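Local coordinates for polyprenyl synthetase (Nonlabens dokdonensis, PDB 6KD7), which probably works as a geranylgeranyl pyrophosphate synthase, a magnesium-dependent prenyltransferase that builds isoprenoid chains from pyrophosphate-bearing precursors, at residues 114-117 and 118-121; 129-132 and 133-137; 164-168 and 169-173. One frame throughout, in Å; residues are numbered along the deposited sequence.

Contact 1 (114-117 and 118-121); sequences AYRL and FEDY
F118 folds back over the C-terminal part of helix 100-116, where its backbone N bonds Y115 O at 3.2 Å. Its CG lies beside the backbone N (chi1 -62°), and this brings the ring beneath A114 O, which sits over the centre of one face, 4.2 Å above the plane. CD2 of F118 comes to 3.5 Å from Y115 O, so the carbonyl that takes the N-H also meets the ring obliquely. E119 repeats the backbone step: its N reaches R116 O at 3.2 Å, closing the type I turn from R116 to E119. Both donors stand well above the carbonyl planes. The acid of E119 crosses R116 at a slant, OE2 4.0 Å from R116 CB, and a water links it to the guanidinium. The carboxylate and guanidinium planes are perpendicular, and NH2 of R116 is 4.5 Å from OE1 of E119, too far for a salt bridge. The water, in the plane of the guanidinium, accepts from R116 NH2 at 2.9 Å and donates to E119 OE2 at 2.6 Å. Outside the two segments, F118 meets F133 edge-to-face, while E119 O takes a hydrogen bond from Y127 OH of the second subunit. L117 O is buried without a partner, consistent with a helix unwinding. Overlapping type I turns, R116 to E119 and F118 to Y121, make this a helix-to-helix connection at the contact with the second subunit of an all-helical prenyl synthase.

Contact 2 (129-132 and 133-137); sequences LNKV and FSRTA
V132 and T136 share one turn of helix 123-150, a regular alpha-helical stretch in the all-helical prenyltransferase fold, and they mark its tight side. V132 O is gripped twice: by T136 N at 2.9 Å and by T136 OG1 at 2.7 Å, the two donors arriving from opposite faces of the carbonyl plane. The threonine hydroxyl lies beside its own backbone N (chi1 -60°), turned back along the helix onto V132 O. The side chains of V132 and T136 lie alongside each other, pointing the same way, against helix 158-183. F133 N bonds L129 O at 2.9 Å, and its ring, leading away from the helix, meets Y115, F118 and F71 edge-to-face. The partly exposed side is looser. Here K131 and R135 approach with like charges, NZ and NH1 3.7 Å apart, a pairing that probably costs some energy. R135 stretches to its chi3 bend (61°) and lays one guanidinium face over V132 CA, with NH2 3.8 Å from V132 CG2. K131 also packs on E119 of the second subunit. A water between the two cations accepts from both: in the guanidinium plane it lies 2.7 Å from R135 NH1, and it is 3.3 Å from K131 NZ.

Contact 3 (164-168 and 169-173); sequences MIKLK and TSVLV
T169 turns back on I165 with two groups at once: its N bonds I165 O at 2.8 Å and its OG1 reaches the same oxygen at 2.8 Å, from the opposite face of the carbonyl plane. With OG1 set between the backbone N and the carbonyl carbon (chi1 73°), the hydroxyl can fold down on the preceding turn, and CG2 is left against the K168 carbonyl. S170 N adds a weak bond to I165 O but is held better by K166 O at 2.9 Å, above the carbonyl plane. V171 N takes K166 O too, at 2.8 Å and nearly in line with the C=O bond. That i to i+5 link belongs to a wider, pi-type turn. In the next shell, V171 CG2 lies 3.3 Å from L167 O, and CG1 of V171 touches CD2 of L167 at 4.4 Å. A water accepts from L172 N at 3.0 Å and gives a weak bond to L167 O, bridging the place where the helical bonding lapses. The short axes before and after diverge by 44°. Farther out, K168 makes a salt bridge with D147 of helix 123-150 and lies close to a bound magnesium ion, while S170 packs on L203 and L172 on R43 and H72, two residues of the pyrophosphate pocket. A kinked helix with a pi-type turn thus backs the pyrophosphate pocket from its second shell and brings K168 near a magnesium ion.

Following the chain from the N terminus, contact 1 leads from helix 100-116 into the short loop before helix 123-150, on which contact 2 lies; contact 3 follows on helix 158-183. Each closes only local turns of continuous chain and the three run in series, so none encloses or crosses another. Contacts 1 and 2 meet directly: Y115 OH probably hydrogen-bonds S134 OG, and Y121 packs on L129. Both also touch the second subunit. Contact 2 passes the packing inward, T136 CG2 resting on L172 of contact 3. Contacts 1 and 3 do not touch; about 9 Å separates their nearest atoms. Helix 123-150 thereby joins the subunit interface to helix 158-183, whose K168 lies near a bound magnesium ion.

Contact 1 (114-117 and 118-121)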
loop_
_atom_site.group_PDB
_atom_site.type_symbol
_atom_site.label_atom_id
_atom_site.label_comp_id
_atom_site.label_asym_id
_atom_site.label_seq_id
_atom_site.Cartn_x
_atom_site.Cartn_y
_atom_site.Cartn_z
ATOM N N ALA A 114 7.418 -35.240 12.144
ATOM C CA ALA A 114 8.051 -35.466 13.445
ATOM C C ALA A 114 7.316 -36.621 14.132
ATOM O O ALA A 114 7.976 -37.550 14.623
ATOM C CB ALA A 114 8.017 -34.228 14.288
ATOM N N TYR A 115 5.989 -36.524 14.240
ATOM C CA TYR A 115 5.176 -37.562 14.926
ATOM C C TYR A 115 5.477 -38.914 14.281
ATOM O O TYR A 115 5.607 -39.876 14.997
ATOM C CB TYR A 115 3.687 -37.248 14.865
ATOM C CG TYR A 115 3.208 -36.303 15.923
ATOM C CD1 TYR A 115 2.935 -36.773 17.189
ATOM C CD2 TYR A 115 2.922 -34.973 15.652
ATOM C CE1 TYR A 115 2.487 -35.942 18.196
ATOM C CE2 TYR A 115 2.440 -34.133 16.645
ATOM C CZ TYR A 115 2.202 -34.625 17.918
ATOM O OH TYR A 115 1.732 -33.886 18.949
ATOM N N ARG A 116 5.572 -38.953 12.965
ATOM C CA ARG A 116 5.764 -40.228 12.238
ATOM C C ARG A 116 7.103 -40.892 12.568
ATOM O O ARG A 116 7.206 -42.085 12.366
ATOM C CB ARG A 116 5.575 -40.002 10.744
ATOM C CG ARG A 116 4.279 -39.284 10.423
ATOM C CD ARG A 116 3.577 -39.949 9.280
ATOM N NE ARG A 116 4.344 -40.017 8.057
ATOM C CZ ARG A 116 4.119 -40.926 7.130
ATOM N NH1 ARG A 116 4.828 -40.936 6.022
ATOM N NH2 ARG A 116 3.185 -41.830 7.320
ATOM N N LEU A 117 8.091 -40.119 12.996
ATOM C CA LEU A 117 9.437 -40.655 13.276
ATOM C C LEU A 117 9.404 -41.504 14.565
ATOM O O LEU A 117 10.402 -42.177 14.829
ATOM C CB LEU A 117 10.443 -39.485 13.323
ATOM C CG LEU A 117 10.921 -39.018 11.934
ATOM C CD1 LEU A 117 11.352 -37.568 11.952
ATOM C CD2 LEU A 117 12.061 -39.873 11.397
ATOM N N PHE A 118 8.328 -41.464 15.356
ATOM C CA PHE A 118 8.170 -42.322 16.548
ATOM C C PHE A 118 7.724 -43.744 16.139
ATOM O O PHE A 118 7.785 -44.618 16.971
ATOM C CB PHE A 118 7.197 -41.710 17.543
ATOM C CG PHE A 118 7.647 -40.396 18.078
ATOM C CD1 PHE A 118 8.967 -40.177 18.397
ATOM C CD2 PHE A 118 6.756 -39.365 18.292
ATOM C CE1 PHE A 118 9.396 -38.958 18.895
ATOM C CE2 PHE A 118 7.196 -38.133 18.757
ATOM C CZ PHE A 118 8.517 -37.929 19.062
ATOM N N GLU A 119 7.283 -43.979 14.915
ATOM C CA GLU A 119 6.487 -45.200 14.584
ATOM C C GLU A 119 7.308 -46.494 14.680
ATOM O O GLU A 119 6.650 -47.515 14.899
ATOM C CB GLU A 119 5.821 -45.105 13.208
ATOM C CG GLU A 119 4.636 -44.160 13.257
ATOM C CD GLU A 119 4.026 -43.715 11.944
ATOM O OE1 GLU A 119 4.344 -44.335 10.933
ATOM O OE2 GLU A 119 3.099 -42.856 11.987
ATOM N N ASP A 120 8.640 -46.477 14.520
ATOM C CA ASP A 120 9.475 -47.705 14.663
ATOM C C ASP A 120 9.648 -48.110 16.131
ATOM O O ASP A 120 10.086 -49.199 16.324
ATOM C CB ASP A 120 10.860 -47.596 14.038
ATOM C CG ASP A 120 10.771 -47.536 12.543
ATOM O OD1 ASP A 120 9.685 -47.829 12.020
ATOM O OD2 ASP A 120 11.759 -47.173 11.929
ATOM N N TYR A 121 9.277 -47.277 17.096
ATOM C CA TYR A 121 9.430 -47.677 18.516
ATOM C C TYR A 121 8.364 -48.703 18.922
ATOM O O TYR A 121 7.323 -48.793 18.273
ATOM C CB TYR A 121 9.545 -46.457 19.427
ATOM C CG TYR A 121 10.807 -45.682 19.166
ATOM C CD1 TYR A 121 12.027 -46.139 19.623
ATOM C CD2 TYR A 121 10.796 -44.537 18.395
ATOM C CE1 TYR A 121 13.198 -45.455 19.358
ATOM C CE2 TYR A 121 11.959 -43.847 18.112
ATOM C CZ TYR A 121 13.167 -44.306 18.596
ATOM O OH TYR A 121 14.313 -43.632 18.327
HETATM O O HOH W 1 1.771 -42.764 9.714
#

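Contact 2 (129-132 and 133-137)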
loop_
_atom_site.group_PDB
_atom_site.type_symbol
_atom_site.label_atom_id
_atom_site.label_comp_id
_atom_site.label_asym_id
_atom_site.label_seq_id
_atom_site.Cartn_x
_atom_site.Cartn_y
_atom_site.Cartn_z
ATOM N N LEU A 129 6.687 -41.541 24.342
ATOM C CA LEU A 129 7.339 -40.544 23.460
ATOM C C LEU A 129 6.244 -39.559 23.010
ATOM O O LEU A 129 6.417 -38.347 23.264
ATOM C CB LEU A 129 8.004 -41.263 22.285
ATOM C CG LEU A 129 9.300 -42.016 22.616
ATOM C CD1 LEU A 129 9.831 -42.723 21.388
ATOM C CD2 LEU A 129 10.377 -41.098 23.230
ATOM N N ASN A 130 5.138 -40.079 22.456
ATOM C CA ASN A 130 4.033 -39.242 21.916
ATOM C C ASN A 130 3.519 -38.371 23.037
ATOM O O ASN A 130 3.345 -37.161 22.860
ATOM C CB ASN A 130 2.885 -40.024 21.302
ATOM C CG ASN A 130 3.189 -40.339 19.877
ATOM O OD1 ASN A 130 3.827 -41.363 19.593
ATOM N ND2 ASN A 130 2.722 -39.491 18.971
ATOM N N LYS A 131 3.314 -38.961 24.206
ATOM C CA LYS A 131 2.728 -38.210 25.341
ATOM C C LYS A 131 3.607 -37.041 25.805
ATOM O O LYS A 131 3.079 -35.956 25.910
ATOM C CB LYS A 131 2.469 -39.174 26.497
ATOM C CG LYS A 131 1.546 -38.644 27.578
ATOM C CD LYS A 131 0.818 -39.748 28.280
ATOM C CE LYS A 131 -0.115 -39.249 29.356
ATOM N NZ LYS A 131 0.549 -38.267 30.235
ATOM N N VAL A 132 4.911 -37.231 25.983
ATOM C CA VAL A 132 5.730 -36.105 26.511
ATOM C C VAL A 132 5.956 -35.098 25.354
ATOM O O VAL A 132 5.967 -33.873 25.624
ATOM C CB VAL A 132 7.053 -36.559 27.159
ATOM C CG1 VAL A 132 7.967 -37.216 26.144
ATOM C CG2 VAL A 132 7.732 -35.379 27.843
ATOM N N PHE A 133 6.025 -35.585 24.122
ATOM C CA PHE A 133 6.249 -34.766 22.907
ATOM C C PHE A 133 5.071 -33.787 22.718
ATOM O O PHE A 133 5.309 -32.571 22.627
ATOM C CB PHE A 133 6.420 -35.646 21.678
ATOM C CG PHE A 133 6.654 -34.895 20.397
ATOM C CD1 PHE A 133 7.869 -34.265 20.145
ATOM C CD2 PHE A 133 5.664 -34.841 19.429
ATOM C CE1 PHE A 133 8.088 -33.627 18.934
ATOM C CE2 PHE A 133 5.850 -34.124 18.258
ATOM C CZ PHE A 133 7.077 -33.551 18.004
ATOM N N SER A 134 3.849 -34.314 22.731
ATOM C CA SER A 134 2.592 -33.549 22.556
ATOM C C SER A 134 2.420 -32.558 23.691
ATOM O O SER A 134 2.055 -31.429 23.442
ATOM C CB SER A 134 1.400 -34.459 22.418
ATOM O OG SER A 134 1.471 -35.186 21.197
ATOM N N ARG A 135 2.683 -32.939 24.921
ATOM C CA ARG A 135 2.524 -32.002 26.046
ATOM C C ARG A 135 3.520 -30.849 25.840
ATOM O O ARG A 135 3.167 -29.692 26.120
ATOM C CB ARG A 135 2.777 -32.721 27.372
ATOM C CG ARG A 135 2.652 -31.816 28.594
ATOM C CD ARG A 135 2.612 -32.549 29.948
ATOM N NE ARG A 135 3.803 -33.346 30.272
ATOM C CZ ARG A 135 3.923 -34.685 30.161
ATOM N NH1 ARG A 135 2.935 -35.454 29.724
ATOM N NH2 ARG A 135 5.063 -35.259 30.487
ATOM N N THR A 136 4.761 -31.187 25.464
ATOM C CA THR A 136 5.838 -30.215 25.196
ATOM C C THR A 136 5.404 -29.316 24.021
ATOM O O THR A 136 5.501 -28.109 24.163
ATOM C CB THR A 136 7.173 -30.938 24.963
ATOM O OG1 THR A 136 7.420 -31.652 26.184
ATOM C CG2 THR A 136 8.299 -29.975 24.632
ATOM N N ALA A 137 4.899 -29.875 22.935
ATOM C CA ALA A 137 4.572 -29.081 21.734
ATOM C C ALA A 137 3.485 -28.053 22.116
ATOM O O ALA A 137 3.607 -26.875 21.787
ATOM C CB ALA A 137 4.154 -30.000 20.637
HETATM O O HOH W 2 0.452 -35.334 28.775
#

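Contact 3 (164-168 and 169-173)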
loop_
_atom_site.group_PDB
_atom_site.type_symbol
_atom_site.label_atom_id
_atom_site.label_comp_id
_atom_site.label_asym_id
_atom_site.label_seq_id
_atom_site.Cartn_x
_atom_site.Cartn_y
_atom_site.Cartn_z
ATOM N N MET A 164 7.162 -17.867 31.042
ATOM C CA MET A 164 7.004 -17.806 29.578
ATOM C C MET A 164 8.225 -18.466 28.909
ATOM O O MET A 164 8.033 -19.349 28.015
ATOM C CB MET A 164 6.798 -16.360 29.128
ATOM C CG MET A 164 6.720 -16.197 27.611
ATOM S SD MET A 164 8.316 -16.114 26.778
ATOM C CE MET A 164 8.919 -14.521 27.345
ATOM N N ILE A 165 9.442 -18.066 29.281
ATOM C CA ILE A 165 10.646 -18.652 28.635
ATOM C C ILE A 165 10.784 -20.142 28.981
ATOM O O ILE A 165 11.304 -20.924 28.132
ATOM C CB ILE A 165 11.934 -17.873 28.926
ATOM C CG1 ILE A 165 12.275 -17.818 30.408
ATOM C CG2 ILE A 165 11.863 -16.502 28.266
ATOM C CD1 ILE A 165 13.716 -17.397 30.643
ATOM N N LYS A 166 10.234 -20.577 30.104
ATOM C CA LYS A 166 10.264 -22.021 30.418
ATOM C C LYS A 166 9.467 -22.751 29.352
ATOM O O LYS A 166 10.021 -23.710 28.726
ATOM C CB LYS A 166 9.707 -22.299 31.812
ATOM C CG LYS A 166 9.682 -23.785 32.158
ATOM C CD LYS A 166 9.133 -24.059 33.531
ATOM C CE LYS A 166 8.014 -25.058 33.533
ATOM N NZ LYS A 166 7.249 -24.905 34.789
ATOM N N LEU A 167 8.213 -22.331 29.151
ATOM C CA LEU A 167 7.312 -22.953 28.134
ATOM C C LEU A 167 7.884 -22.777 26.724
ATOM O O LEU A 167 7.825 -23.717 25.910
ATOM C CB LEU A 167 5.918 -22.330 28.258
ATOM C CG LEU A 167 5.200 -22.626 29.571
ATOM C CD1 LEU A 167 3.940 -21.812 29.741
ATOM C CD2 LEU A 167 4.830 -24.092 29.635
ATOM N N LYS A 168 8.412 -21.611 26.403
ATOM C CA LYS A 168 8.740 -21.299 24.995
ATOM C C LYS A 168 10.073 -21.940 24.594
ATOM O O LYS A 168 10.218 -22.257 23.400
ATOM C CB LYS A 168 8.818 -19.783 24.791
ATOM C CG LYS A 168 8.810 -19.309 23.342
ATOM C CD LYS A 168 9.448 -17.953 23.235
ATOM C CE LYS A 168 8.655 -16.976 22.397
ATOM N NZ LYS A 168 9.504 -16.246 21.420
ATOM N N THR A 169 11.035 -21.991 25.512
ATOM C CA THR A 169 12.390 -22.461 25.136
ATOM C C THR A 169 12.958 -23.597 26.000
ATOM O O THR A 169 13.887 -24.199 25.545
ATOM C CB THR A 169 13.377 -21.291 25.199
ATOM O OG1 THR A 169 13.593 -21.008 26.569
ATOM C CG2 THR A 169 12.878 -20.033 24.529
ATOM N N SER A 170 12.438 -23.849 27.193
ATOM C CA SER A 170 13.070 -24.845 28.096
ATOM C C SER A 170 12.382 -26.209 28.105
ATOM O O SER A 170 13.085 -27.192 28.131
ATOM C CB SER A 170 13.165 -24.293 29.469
ATOM O OG SER A 170 13.912 -23.097 29.469
ATOM N N VAL A 171 11.059 -26.254 28.068
ATOM C CA VAL A 171 10.370 -27.582 28.144
ATOM C C VAL A 171 10.880 -28.511 27.044
ATOM O O VAL A 171 10.908 -29.707 27.278
ATOM C CB VAL A 171 8.832 -27.485 28.150
ATOM C CG1 VAL A 171 8.351 -26.787 29.396
ATOM C CG2 VAL A 171 8.287 -26.818 26.907
ATOM N N LEU A 172 11.261 -28.015 25.869
ATOM C CA LEU A 172 11.711 -28.885 24.776
ATOM C C LEU A 172 13.111 -29.415 25.086
ATOM O O LEU A 172 13.451 -30.458 24.541
ATOM C CB LEU A 172 11.693 -28.156 23.445
ATOM C CG LEU A 172 12.216 -28.919 22.241
ATOM C CD1 LEU A 172 11.332 -30.118 21.911
ATOM C CD2 LEU A 172 12.349 -27.980 21.039
ATOM N N VAL A 173 13.899 -28.701 25.864
ATOM C CA VAL A 173 15.232 -29.195 26.302
ATOM C C VAL A 173 15.015 -30.402 27.219
ATOM O O VAL A 173 15.594 -31.446 26.936
ATOM C CB VAL A 173 16.030 -28.092 26.992
ATOM C CG1 VAL A 173 17.410 -28.607 27.388
ATOM C CG2 VAL A 173 16.190 -26.889 26.067
HETATM O O HOH W 3 10.659 -25.221 24.817
#